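Local coordinates for Card1 endonuclease domain-containing protein (PDB 1XMX) that is of unknown function but probably binds nucleic acid, carrying a Card1-like endonuclease domain of the PD-(D/E)XK clan, at residues A[175-180]-A[222-227]; A[193-198]-A[244-249]; A[264-267]-A[271-274]; A[320-325]-A[349-354]. All coordinates share one frame; numbering follows the deposited sequence.

Contact 1: residues A[175-180]-A[222-227]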
loop_
_atom_site.group_PDB
_atom_site.type_symbol
_atom_site.label_atom_id
_atom_site.label_comp_id
_atom_site.label_asym_id
_atom_site.label_seq_id
_atom_site.Cartn_x
_atom_site.Cartn_y
_atom_site.Cartn_z
ATOM N N GLU A 175 12.975 -19.074 1.843
ATOM C CA GLU A 175 12.709 -19.867 0.620
ATOM C C GLU A 175 12.522 -21.375 0.969
ATOM O O GLU A 175 11.631 -22.055 0.444
ATOM C CB GLU A 175 13.899 -19.795 -0.364
ATOM C CG GLU A 175 14.132 -18.544 -1.255
ATOM C CD GLU A 175 15.270 -18.815 -2.342
ATOM O OE1 GLU A 175 16.371 -19.318 -1.992
ATOM O OE2 GLU A 175 15.091 -18.551 -3.567
ATOM N N ARG A 176 13.404 -21.896 1.815
ATOM C CA ARG A 176 13.367 -23.310 2.146
ATOM C C ARG A 176 12.116 -23.618 2.876
ATOM O O ARG A 176 11.508 -24.640 2.644
ATOM C CB ARG A 176 14.502 -23.740 3.084
ATOM C CG ARG A 176 15.939 -23.399 2.679
ATOM C CD ARG A 176 16.293 -23.921 1.365
ATOM N NE ARG A 176 16.161 -25.368 1.203
ATOM C CZ ARG A 176 15.326 -25.944 0.322
ATOM N NH1 ARG A 176 14.500 -25.192 -0.447
ATOM N NH2 ARG A 176 15.303 -27.275 0.219
ATOM N N TRP A 177 11.800 -22.775 3.841
ATOM C CA TRP A 177 10.637 -23.041 4.682
ATOM C C TRP A 177 9.363 -22.857 3.832
ATOM O O TRP A 177 8.466 -23.676 3.898
ATOM C CB TRP A 177 10.642 -22.157 5.922
ATOM C CG TRP A 177 11.826 -22.479 6.902
ATOM C CD1 TRP A 177 12.723 -23.529 6.815
ATOM C CD2 TRP A 177 12.198 -21.732 8.087
ATOM N NE1 TRP A 177 13.615 -23.479 7.876
ATOM C CE2 TRP A 177 13.324 -22.384 8.661
ATOM C CE3 TRP A 177 11.693 -20.572 8.708
ATOM C CZ2 TRP A 177 13.952 -21.923 9.831
ATOM C CZ3 TRP A 177 12.330 -20.093 9.894
ATOM C CH2 TRP A 177 13.438 -20.786 10.440
ATOM N N ALA A 178 9.343 -21.823 2.985
ATOM C CA ALA A 178 8.141 -21.532 2.182
ATOM C C ALA A 178 7.889 -22.673 1.203
ATOM O O ALA A 178 6.766 -23.032 0.911
ATOM C CB ALA A 178 8.317 -20.214 1.422
ATOM N N SER A 179 8.946 -23.229 0.664
ATOM C CA SER A 179 8.781 -24.212 -0.410
ATOM C C SER A 179 8.546 -25.647 0.093
ATOM O O SER A 179 8.241 -26.526 -0.695
ATOM C CB SER A 179 9.994 -24.162 -1.369
ATOM O OG SER A 179 11.111 -24.807 -0.770
ATOM N N ASN A 180 8.718 -25.869 1.397
ATOM C CA ASN A 180 8.397 -27.130 2.035
ATOM C C ASN A 180 7.435 -26.823 3.165
ATOM O O ASN A 180 7.576 -27.367 4.251
ATOM C CB ASN A 180 9.678 -27.731 2.633
ATOM C CG ASN A 180 10.664 -28.118 1.572
ATOM O OD1 ASN A 180 10.387 -28.986 0.773
ATOM N ND2 ASN A 180 11.804 -27.440 1.521
ATOM N N LEU A 222 15.963 -26.494 13.509
ATOM C CA LEU A 222 17.100 -26.097 14.347
ATOM C C LEU A 222 18.403 -26.182 13.536
ATOM O O LEU A 222 19.265 -25.305 13.593
ATOM C CB LEU A 222 17.219 -27.005 15.580
ATOM C CG LEU A 222 15.971 -26.870 16.461
ATOM C CD1 LEU A 222 16.097 -27.656 17.706
ATOM C CD2 LEU A 222 15.694 -25.437 16.786
ATOM N N SER A 223 18.552 -27.232 12.771
ATOM C CA SER A 223 19.818 -27.347 12.054
ATOM C C SER A 223 19.901 -26.333 10.880
ATOM O O SER A 223 20.999 -26.005 10.441
ATOM C CB SER A 223 20.045 -28.779 11.612
ATOM O OG SER A 223 18.995 -29.050 10.739
ATOM N N ASP A 224 18.765 -25.823 10.384
ATOM C CA ASP A 224 18.798 -24.742 9.398
ATOM C C ASP A 224 19.271 -23.438 10.019
ATOM O O ASP A 224 20.064 -22.690 9.429
ATOM C CB ASP A 224 17.414 -24.480 8.796
ATOM C CG ASP A 224 16.955 -25.565 7.849
ATOM O OD1 ASP A 224 17.788 -26.173 7.142
ATOM O OD2 ASP A 224 15.729 -25.806 7.805
ATOM N N LEU A 225 18.737 -23.144 11.194
ATOM C CA LEU A 225 19.203 -22.024 11.988
ATOM C C LEU A 225 20.705 -22.125 12.215
ATOM O O LEU A 225 21.419 -21.126 12.095
ATOM C CB LEU A 225 18.499 -21.975 13.354
ATOM C CG LEU A 225 16.977 -21.891 13.189
ATOM C CD1 LEU A 225 16.347 -21.898 14.549
ATOM C CD2 LEU A 225 16.593 -20.673 12.388
ATOM N N VAL A 226 21.181 -23.308 12.544
ATOM C CA VAL A 226 22.621 -23.513 12.790
ATOM C C VAL A 226 23.456 -23.298 11.518
ATOM O O VAL A 226 24.413 -22.542 11.524
ATOM C CB VAL A 226 22.909 -24.886 13.471
ATOM C CG1 VAL A 226 24.413 -25.203 13.608
ATOM C CG2 VAL A 226 22.290 -24.905 14.874
ATOM N N GLU A 227 23.105 -23.979 10.438
ATOM C CA GLU A 227 23.802 -23.793 9.168
ATOM C C GLU A 227 23.839 -22.295 8.755
ATOM O O GLU A 227 24.878 -21.786 8.281
ATOM C CB GLU A 227 23.139 -24.626 8.096
ATOM C CG GLU A 227 23.933 -24.638 6.838
ATOM C CD GLU A 227 23.383 -25.578 5.790
ATOM O OE1 GLU A 227 23.220 -26.768 6.075
ATOM O OE2 GLU A 227 23.159 -25.140 4.654
#
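Trp177 meets Asp224 and Leu225 with the rim of its indole, and its two ends meet very different surroundings. The six-membered part lies on the buried side: Trp177 CH2 is 3.7 Å from Leu225 CD2, which comes in near the ring plane, and the leucine side chain runs across the indole at about a right angle. Leu173, Leu184, Leu188 and Leu191 add to this packing, and Trp253 meets the indole edge-to-face. At the other end Trp177 NE1 donates to Asp224 OD2 over 3.1 Å, at an N-H...O angle of 162°. The oxygen lies in the indole plane, but the donor reaches it from the anti side and 34° out of the carboxylate plane. The order of elements from helix 181-201 to strand 237-240 resembles that of a winged helix-turn-helix, where helix 216-227, which carries Asp224 and Leu225, would correspond to the recognition helix. Beyond the carboxylate the contact becomes loose. Asp224 is partly exposed, and Arg176, whose chain bends at every torsion from chi1 to chi3, keeps NE 6.2 Å from Asp224 OD1, where it could lend the acid only a distant electrostatic influence. Farther along the same helix end, Asn180 ND2 turns back to Arg176 O at 3.0 Å.

Contact 2: residues A[193-198]-A[244-249]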
loop_
_atom_site.group_PDB
_atom_site.type_symbol
_atom_site.label_atom_id
_atom_site.label_comp_id
_atom_site.label_asym_id
_atom_site.label_seq_id
_atom_site.Cartn_x
_atom_site.Cartn_y
_atom_site.Cartn_z
ATOM N N TYR A 193 6.623 -21.295 19.454
ATOM C CA TYR A 193 6.510 -21.355 20.931
ATOM C C TYR A 193 7.877 -21.121 21.662
ATOM O O TYR A 193 7.945 -20.347 22.618
ATOM C CB TYR A 193 5.832 -22.663 21.377
ATOM C CG TYR A 193 6.037 -22.951 22.847
ATOM C CD1 TYR A 193 5.143 -22.485 23.816
ATOM C CD2 TYR A 193 7.161 -23.659 23.274
ATOM C CE1 TYR A 193 5.360 -22.772 25.165
ATOM C CE2 TYR A 193 7.399 -23.902 24.606
ATOM C CZ TYR A 193 6.499 -23.469 25.531
ATOM O OH TYR A 193 6.793 -23.758 26.849
ATOM N N LEU A 194 8.952 -21.750 21.182
ATOM C CA LEU A 194 10.305 -21.525 21.718
ATOM C C LEU A 194 10.758 -20.065 21.560
ATOM O O LEU A 194 11.232 -19.451 22.510
ATOM C CB LEU A 194 11.339 -22.459 21.061
ATOM C CG LEU A 194 11.174 -23.989 21.272
ATOM C CD1 LEU A 194 12.053 -24.740 20.275
ATOM C CD2 LEU A 194 11.556 -24.438 22.668
ATOM N N ALA A 195 10.624 -19.510 20.363
ATOM C CA ALA A 195 10.936 -18.071 20.178
ATOM C C ALA A 195 10.115 -17.175 21.117
ATOM O O ALA A 195 10.622 -16.224 21.668
ATOM C CB ALA A 195 10.749 -17.657 18.710
ATOM N N THR A 196 8.839 -17.503 21.301
ATOM C CA THR A 196 7.961 -16.741 22.174
ATOM C C THR A 196 8.382 -16.805 23.655
ATOM O O THR A 196 8.295 -15.800 24.367
ATOM C CB THR A 196 6.533 -17.207 22.011
ATOM O OG1 THR A 196 6.118 -16.919 20.662
ATOM C CG2 THR A 196 5.607 -16.509 22.998
ATOM N N THR A 197 8.825 -17.980 24.099
ATOM C CA THR A 197 9.399 -18.139 25.446
ATOM C C THR A 197 10.615 -17.212 25.678
ATOM O O THR A 197 10.721 -16.572 26.751
ATOM C CB THR A 197 9.776 -19.600 25.696
ATOM O OG1 THR A 197 8.578 -20.370 25.752
ATOM C CG2 THR A 197 10.477 -19.794 27.048
ATOM N N CYS A 198 11.506 -17.141 24.675
ATOM C CA CYS A 198 12.655 -16.244 24.710
ATOM C C CYS A 198 12.168 -14.806 24.791
ATOM O O CYS A 198 12.665 -14.060 25.614
ATOM C CB CYS A 198 13.542 -16.379 23.451
ATOM S SG CYS A 198 14.286 -17.978 23.226
ATOM N N GLU A 244 16.649 -10.070 16.108
ATOM C CA GLU A 244 16.159 -10.222 14.733
ATOM C C GLU A 244 16.105 -11.697 14.327
ATOM O O GLU A 244 15.177 -12.093 13.651
ATOM C CB GLU A 244 17.000 -9.430 13.748
ATOM C CG GLU A 244 16.675 -9.754 12.291
ATOM C CD GLU A 244 17.830 -9.397 11.338
ATOM O OE1 GLU A 244 18.874 -10.098 11.400
ATOM O OE2 GLU A 244 17.703 -8.449 10.517
ATOM N N ALA A 245 17.061 -12.516 14.791
ATOM C CA ALA A 245 16.985 -13.977 14.569
ATOM C C ALA A 245 15.884 -14.592 15.404
ATOM O O ALA A 245 15.186 -15.473 14.955
ATOM C CB ALA A 245 18.325 -14.652 14.866
ATOM N N ARG A 246 15.729 -14.160 16.638
ATOM C CA ARG A 246 14.594 -14.633 17.415
ATOM C C ARG A 246 13.233 -14.264 16.781
ATOM O O ARG A 246 12.360 -15.099 16.685
ATOM C CB ARG A 246 14.647 -14.130 18.853
ATOM C CG ARG A 246 13.417 -14.616 19.678
ATOM C CD ARG A 246 12.875 -13.684 20.752
ATOM N NE ARG A 246 12.514 -12.279 20.433
ATOM C CZ ARG A 246 11.403 -11.780 19.846
ATOM N NH1 ARG A 246 10.383 -12.527 19.334
ATOM N NH2 ARG A 246 11.316 -10.450 19.775
ATOM N N ARG A 247 13.052 -13.020 16.338
ATOM C CA ARG A 247 11.800 -12.595 15.686
ATOM C C ARG A 247 11.523 -13.382 14.411
ATOM O O ARG A 247 10.368 -13.645 14.065
ATOM C CB ARG A 247 11.860 -11.110 15.275
ATOM C CG ARG A 247 11.394 -10.151 16.357
ATOM C CD ARG A 247 11.501 -8.673 15.894
ATOM N NE ARG A 247 12.636 -8.023 16.560
ATOM C CZ ARG A 247 13.614 -7.374 15.930
ATOM N NH1 ARG A 247 13.583 -7.263 14.609
ATOM N NH2 ARG A 247 14.615 -6.810 16.622
ATOM N N PHE A 248 12.598 -13.722 13.720
ATOM C CA PHE A 248 12.546 -14.391 12.443
ATOM C C PHE A 248 11.942 -15.740 12.679
ATOM O O PHE A 248 11.020 -16.122 11.948
ATOM C CB PHE A 248 13.950 -14.536 11.876
ATOM C CG PHE A 248 14.017 -15.266 10.552
ATOM C CD1 PHE A 248 13.800 -14.595 9.349
ATOM C CD2 PHE A 248 14.367 -16.620 10.503
ATOM C CE1 PHE A 248 13.875 -15.272 8.117
ATOM C CE2 PHE A 248 14.447 -17.292 9.281
ATOM C CZ PHE A 248 14.204 -16.616 8.087
ATOM N N ALA A 249 12.466 -16.457 13.694
ATOM C CA ALA A 249 11.973 -17.819 14.070
ATOM C C ALA A 249 10.625 -17.744 14.732
ATOM O O ALA A 249 9.866 -18.718 14.774
ATOM C CB ALA A 249 12.959 -18.494 15.053
#
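Arg246 lays the aliphatic part of its side chain against helix 181-201, between Ala195 and Cys198. Its CG stands anti to the backbone N (chi1 179°); chi2, at -146°, sets CD against the partner helix, and the further bend at chi3 turns the guanidinium from there. Arg246 CD thereby comes 3.5 Å from Ala195 O and 3.9 Å from Cys198 CB, a carbon-to-backbone and carbon-to-carbon contact in which the guanidinium lies obliquely to the carbonyl oxygen. Cys198 points its CB at this methylene. One turn earlier, Ala195 directs its methyl group at the opposing helix, with CB 3.6 Å from Arg246 O and 4.4 Å from Ala249 CB. This methyl lies against the backbone of Arg246 and Ala249, and the axes of the two short segments approach to 8.8 Å. The helices run roughly antiparallel, their directions 141° apart. Just past the contact, Thr196 OG1 lies within hydrogen-bonding reach of both Asn192 O and Asn250 OD1. Phe240 of strand 237-240 covers the contact through Cys198, Arg246 and Ala249, while Val206 of strand 205-207 packs on Cys198. Helix 243-266 is therefore held against helix 181-201 and the small sheet of the winged-helix-like region, and its Phe248 packs on Leu170 and Leu173 of helix 164-179.

Contact 3: residues A[264-267]-A[271-274]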
loop_
_atom_site.group_PDB
_atom_site.type_symbol
_atom_site.label_atom_id
_atom_site.label_comp_id
_atom_site.label_asym_id
_atom_site.label_seq_id
_atom_site.Cartn_x
_atom_site.Cartn_y
_atom_site.Cartn_z
ATOM N N GLN A 264 13.034 -8.230 -5.269
ATOM C CA GLN A 264 13.425 -8.936 -6.503
ATOM C C GLN A 264 12.565 -8.694 -7.731
ATOM O O GLN A 264 13.092 -8.493 -8.835
ATOM C CB GLN A 264 13.450 -10.455 -6.273
ATOM C CG GLN A 264 14.664 -10.852 -5.611
ATOM C CD GLN A 264 14.861 -12.347 -5.610
ATOM O OE1 GLN A 264 14.403 -13.075 -6.525
ATOM N NE2 GLN A 264 15.567 -12.824 -4.593
ATOM N N ILE A 265 11.245 -8.757 -7.561
ATOM C CA ILE A 265 10.307 -8.525 -8.683
ATOM C C ILE A 265 10.451 -7.111 -9.159
ATOM O O ILE A 265 10.406 -6.841 -10.338
ATOM C CB ILE A 265 8.859 -8.790 -8.242
ATOM C CG1 ILE A 265 8.690 -10.279 -7.939
ATOM C CG2 ILE A 265 7.872 -8.341 -9.314
ATOM C CD1 ILE A 265 7.473 -10.627 -7.085
ATOM N N GLN A 266 10.696 -6.194 -8.241
ATOM C CA GLN A 266 10.759 -4.763 -8.574
ATOM C C GLN A 266 11.974 -4.431 -9.468
ATOM O O GLN A 266 11.949 -3.489 -10.249
ATOM C CB GLN A 266 10.778 -3.958 -7.276
ATOM C CG GLN A 266 10.876 -2.452 -7.402
ATOM C CD GLN A 266 11.086 -1.793 -6.056
ATOM O OE1 GLN A 266 11.861 -2.303 -5.237
ATOM N NE2 GLN A 266 10.407 -0.664 -5.811
ATOM N N ASP A 267 13.034 -5.213 -9.356
ATOM C CA ASP A 267 14.186 -5.071 -10.262
ATOM C C ASP A 267 13.740 -5.150 -11.728
ATOM O O ASP A 267 14.340 -4.537 -12.571
ATOM C CB ASP A 267 15.233 -6.165 -9.988
ATOM C CG ASP A 267 15.916 -6.010 -8.618
ATOM O OD1 ASP A 267 15.968 -4.877 -8.096
ATOM O OD2 ASP A 267 16.416 -7.014 -8.062
ATOM N N THR A 271 6.761 -0.651 -12.398
ATOM C CA THR A 271 5.465 -0.189 -11.833
ATOM C C THR A 271 5.427 -0.336 -10.303
ATOM O O THR A 271 4.602 0.234 -9.676
ATOM C CB THR A 271 4.235 -0.929 -12.452
ATOM O OG1 THR A 271 4.423 -2.358 -12.344
ATOM C CG2 THR A 271 4.044 -0.567 -13.932
ATOM N N ILE A 272 6.324 -1.123 -9.704
ATOM C CA ILE A 272 6.342 -1.230 -8.243
ATOM C C ILE A 272 7.232 -0.095 -7.810
ATOM O O ILE A 272 8.443 -0.160 -7.941
ATOM C CB ILE A 272 6.930 -2.582 -7.769
ATOM C CG1 ILE A 272 6.154 -3.751 -8.397
ATOM C CG2 ILE A 272 6.931 -2.663 -6.232
ATOM C CD1 ILE A 272 6.752 -5.086 -8.154
ATOM N N GLN A 273 6.644 0.954 -7.291
ATOM C CA GLN A 273 7.332 2.209 -7.224
ATOM C C GLN A 273 7.770 2.455 -5.770
ATOM O O GLN A 273 8.574 3.327 -5.511
ATOM C CB GLN A 273 6.376 3.265 -7.777
ATOM C CG GLN A 273 5.205 3.567 -6.827
ATOM C CD GLN A 273 4.006 4.034 -7.569
ATOM O OE1 GLN A 273 3.415 3.271 -8.318
ATOM N NE2 GLN A 273 3.657 5.288 -7.402
ATOM N N ASP A 274 7.251 1.662 -4.832
ATOM C CA ASP A 274 7.581 1.783 -3.407
ATOM C C ASP A 274 7.285 0.473 -2.628
ATOM O O ASP A 274 6.391 -0.258 -2.981
ATOM C CB ASP A 274 6.880 2.981 -2.735
ATOM C CG ASP A 274 7.587 3.399 -1.426
ATOM O OD1 ASP A 274 8.756 3.004 -1.230
ATOM O OD2 ASP A 274 7.024 4.110 -0.590
#
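Gln266 and Ile272 carry this contact, in which the end of a long helix is tied to the strand that follows it. The amide nitrogen of Gln266, NE2, donates to Ile272 O at 2.9 Å with an N-H...O angle of 162°. The acceptor lies in the amide plane of the glutamine, but the donor stands well above the plane of the carbonyl, 51° out of it, so neither lone pair is addressed directly. The glutamine's methylenes follow the isoleucine on the way: Gln266 CG is 4.0 Å from Ile272 CB. Beside this polar tie lies an apolar one, where Ile265 CG2 and Ile272 CD1 touch at 3.6 Å as the two branched side chains cross obliquely.

Several features put these groups in place. Gln266 leaves its helix with chi1 near 180° and stays extended, which brings the amide out to the strand. Its other end is also engaged, because OE1 accepts from Arg275 NE; bonds at both ends of the amide should fix its rotation. On the strand, Gln273 and Asp274 together face Val299 in a classic beta bulge. Their side chains are bonded elsewhere, Gln273 to Asn302 N and Ile142 O, Asp274 to Ile144 N.

Strand 272-276 is thus paired antiparallel with strand 288-300 on one hand and joined to helix 243-266 on the other, while helix 371-380 packs against both isoleucines, Leu375 and Thr376 on Ile265 and Phe379 on Ile272.

Contact 4: residues A[320-325]-A[349-354]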
loop_
_atom_site.group_PDB
_atom_site.type_symbol
_atom_site.label_atom_id
_atom_site.label_comp_id
_atom_site.label_asym_id
_atom_site.label_seq_id
_atom_site.Cartn_x
_atom_site.Cartn_y
_atom_site.Cartn_z
ATOM N N ASP A 320 -11.711 -12.431 12.162
ATOM C CA ASP A 320 -11.808 -11.062 11.670
ATOM C C ASP A 320 -10.756 -10.720 10.607
ATOM O O ASP A 320 -10.795 -9.624 10.062
ATOM C CB ASP A 320 -11.779 -10.044 12.840
ATOM C CG ASP A 320 -10.357 -9.755 13.352
ATOM O OD1 ASP A 320 -9.438 -10.551 13.072
ATOM O OD2 ASP A 320 -10.149 -8.727 14.060
ATOM N N THR A 321 -9.830 -11.652 10.330
ATOM C CA THR A 321 -8.633 -11.386 9.482
ATOM C C THR A 321 -8.956 -10.709 8.110
ATOM O O THR A 321 -8.349 -9.714 7.738
ATOM C CB THR A 321 -7.781 -12.688 9.255
ATOM O OG1 THR A 321 -7.121 -13.050 10.494
ATOM C CG2 THR A 321 -6.745 -12.460 8.206
ATOM N N LEU A 322 -9.906 -11.295 7.400
ATOM C CA LEU A 322 -10.270 -10.927 6.060
ATOM C C LEU A 322 -11.177 -9.671 6.006
ATOM O O LEU A 322 -11.019 -8.854 5.106
ATOM C CB LEU A 322 -10.958 -12.106 5.384
ATOM C CG LEU A 322 -10.034 -13.305 5.141
ATOM C CD1 LEU A 322 -10.877 -14.311 4.426
ATOM C CD2 LEU A 322 -8.837 -12.947 4.240
ATOM N N TYR A 323 -12.144 -9.555 6.922
ATOM C CA TYR A 323 -12.951 -8.321 7.061
ATOM C C TYR A 323 -12.109 -7.128 7.432
ATOM O O TYR A 323 -12.318 -6.010 6.918
ATOM C CB TYR A 323 -13.987 -8.477 8.153
ATOM C CG TYR A 323 -15.015 -9.426 7.803
ATOM C CD1 TYR A 323 -15.784 -9.245 6.671
ATOM C CD2 TYR A 323 -15.226 -10.539 8.586
ATOM C CE1 TYR A 323 -16.766 -10.158 6.320
ATOM C CE2 TYR A 323 -16.177 -11.443 8.246
ATOM C CZ TYR A 323 -16.949 -11.248 7.120
ATOM O OH TYR A 323 -17.935 -12.191 6.844
ATOM N N LYS A 324 -11.176 -7.368 8.356
ATOM C CA LYS A 324 -10.247 -6.337 8.758
ATOM C C LYS A 324 -9.294 -5.944 7.639
ATOM O O LYS A 324 -9.022 -4.767 7.457
ATOM C CB LYS A 324 -9.449 -6.773 9.970
ATOM C CG LYS A 324 -8.529 -5.709 10.460
ATOM C CD LYS A 324 -7.526 -6.350 11.417
ATOM C CE LYS A 324 -6.920 -5.400 12.401
ATOM N NZ LYS A 324 -5.760 -4.631 11.834
ATOM N N LEU A 325 -8.741 -6.924 6.923
ATOM C CA LEU A 325 -7.832 -6.601 5.792
ATOM C C LEU A 325 -8.537 -5.744 4.741
ATOM O O LEU A 325 -8.018 -4.713 4.365
ATOM C CB LEU A 325 -7.254 -7.868 5.142
ATOM C CG LEU A 325 -6.217 -7.733 4.003
ATOM C CD1 LEU A 325 -5.032 -6.836 4.374
ATOM C CD2 LEU A 325 -5.727 -9.136 3.542
ATOM N N HIS A 349 -12.218 -23.598 3.189
ATOM C CA HIS A 349 -12.976 -23.120 2.029
ATOM C C HIS A 349 -13.847 -21.885 2.260
ATOM O O HIS A 349 -14.033 -21.081 1.346
ATOM C CB HIS A 349 -13.775 -24.211 1.318
ATOM C CG HIS A 349 -13.329 -24.416 -0.094
ATOM N ND1 HIS A 349 -13.762 -23.617 -1.136
ATOM C CD2 HIS A 349 -12.425 -25.271 -0.628
ATOM C CE1 HIS A 349 -13.168 -24.001 -2.257
ATOM N NE2 HIS A 349 -12.344 -24.995 -1.972
ATOM N N ASN A 350 -14.384 -21.784 3.468
ATOM C CA ASN A 350 -15.032 -20.608 3.990
ATOM C C ASN A 350 -14.277 -19.354 3.709
ATOM O O ASN A 350 -14.860 -18.340 3.279
ATOM C CB ASN A 350 -15.074 -20.705 5.507
ATOM C CG ASN A 350 -16.143 -21.614 5.983
ATOM O OD1 ASN A 350 -17.305 -21.493 5.556
ATOM N ND2 ASN A 350 -15.779 -22.560 6.864
ATOM N N ASP A 351 -12.991 -19.404 4.037
ATOM C CA ASP A 351 -12.177 -18.227 3.995
ATOM C C ASP A 351 -11.720 -17.937 2.578
ATOM O O ASP A 351 -11.486 -16.784 2.202
ATOM C CB ASP A 351 -11.023 -18.323 4.984
ATOM C CG ASP A 351 -11.516 -18.259 6.428
ATOM O OD1 ASP A 351 -12.300 -17.332 6.783
ATOM O OD2 ASP A 351 -11.131 -19.163 7.202
ATOM N N ILE A 352 -11.623 -18.988 1.795
ATOM C CA ILE A 352 -11.389 -18.834 0.380
ATOM C C ILE A 352 -12.557 -18.123 -0.308
ATOM O O ILE A 352 -12.387 -17.101 -0.978
ATOM C CB ILE A 352 -11.117 -20.183 -0.262
ATOM C CG1 ILE A 352 -9.843 -20.768 0.372
ATOM C CG2 ILE A 352 -10.912 -20.005 -1.740
ATOM C CD1 ILE A 352 -9.429 -22.121 -0.202
ATOM N N THR A 353 -13.740 -18.678 -0.136
ATOM C CA THR A 353 -14.958 -18.084 -0.640
ATOM C C THR A 353 -15.123 -16.665 -0.084
ATOM O O THR A 353 -15.534 -15.770 -0.778
ATOM C CB THR A 353 -16.125 -18.983 -0.295
ATOM O OG1 THR A 353 -15.956 -20.240 -0.991
ATOM C CG2 THR A 353 -17.470 -18.291 -0.700
ATOM N N ARG A 354 -14.749 -16.437 1.151
ATOM C CA ARG A 354 -14.892 -15.132 1.711
ATOM C C ARG A 354 -13.919 -14.098 1.112
ATOM O O ARG A 354 -14.312 -12.941 0.878
ATOM C CB ARG A 354 -14.685 -15.194 3.178
ATOM C CG ARG A 354 -14.820 -13.885 3.844
ATOM C CD ARG A 354 -15.731 -14.069 5.058
ATOM N NE ARG A 354 -14.964 -14.227 6.271
ATOM C CZ ARG A 354 -15.416 -14.815 7.365
ATOM N NH1 ARG A 354 -16.644 -15.305 7.378
ATOM N NH2 ARG A 354 -14.628 -14.916 8.427
HETATM O O HOH W 1 -12.409 -12.748 8.271
#
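Tyr323 lies across the guanidinium of Arg354. The phenol ring reaches over one face of that group, with Tyr323 CE2 above its centre and 3.6 Å from Arg354 CZ; the two planes are 31° apart, so the groups overlap without lying flat on each other. Tyr323 OH is 3.4 Å from Arg354 CD, close to the chain rather than bonded to the charged nitrogens.

Leu322 supplies further van der Waals packing. Its CD1 comes 3.4 Å from Asp351 O and also touches Arg354 CG, and so sits against the Asp351 carbonyl and the inner methylenes of the arginine.

The polar links are indirect or long. A water accepts from Leu322 N at 3.0 Å and from Arg354 NH2 at 3.1 Å, bridging the backbone of one helix to the side chain of the other. Arg354 also has a long salt bridge to Asp351, NH2 to OD1 at 3.7 Å, purely electrostatic because the oxygen lies well out of the guanidinium plane; Asp351 OD2 pairs with Arg348. Bends at chi2 and chi3 bring the guanidinium back between tyrosine, water and aspartate, and a formic acid molecule, probably from the crystallisation liquor, lies about 3 Å from this side chain.

The axes of the short helical segments run nearly parallel, 18° apart at 11.0 Å, and Leu341 and Leu360 pack on Leu322. Such parallel neighbours belong to the beta-alpha-beta succession of strands 303-310, 338-343 and 361-363, consistent with the core of a PD-(D/E)XK nuclease.

Contacts 1 and 2 meet through packing of Trp177 CZ3 on Phe248 CE2 at 3.6 Å; their centres are 15 Å apart, and their segments alternate along the chain. Helix 243-266 then leads out of that region, since it serves contact 2 near its start and contact 3 at its end, centres about 30 Å apart. Contacts 3 and 4 both belong to the Card1-like endonuclease range but do not touch, their nearest atoms being about 15 Å apart. In contact 4 the 320-325 segment adjoins the presumed nuclease motif, since Thr321 packs on Glu308 and Lys310, whose Glu-Cys-Lys sequence resembles the E-x-K part of the PD-(D/E)XK signature.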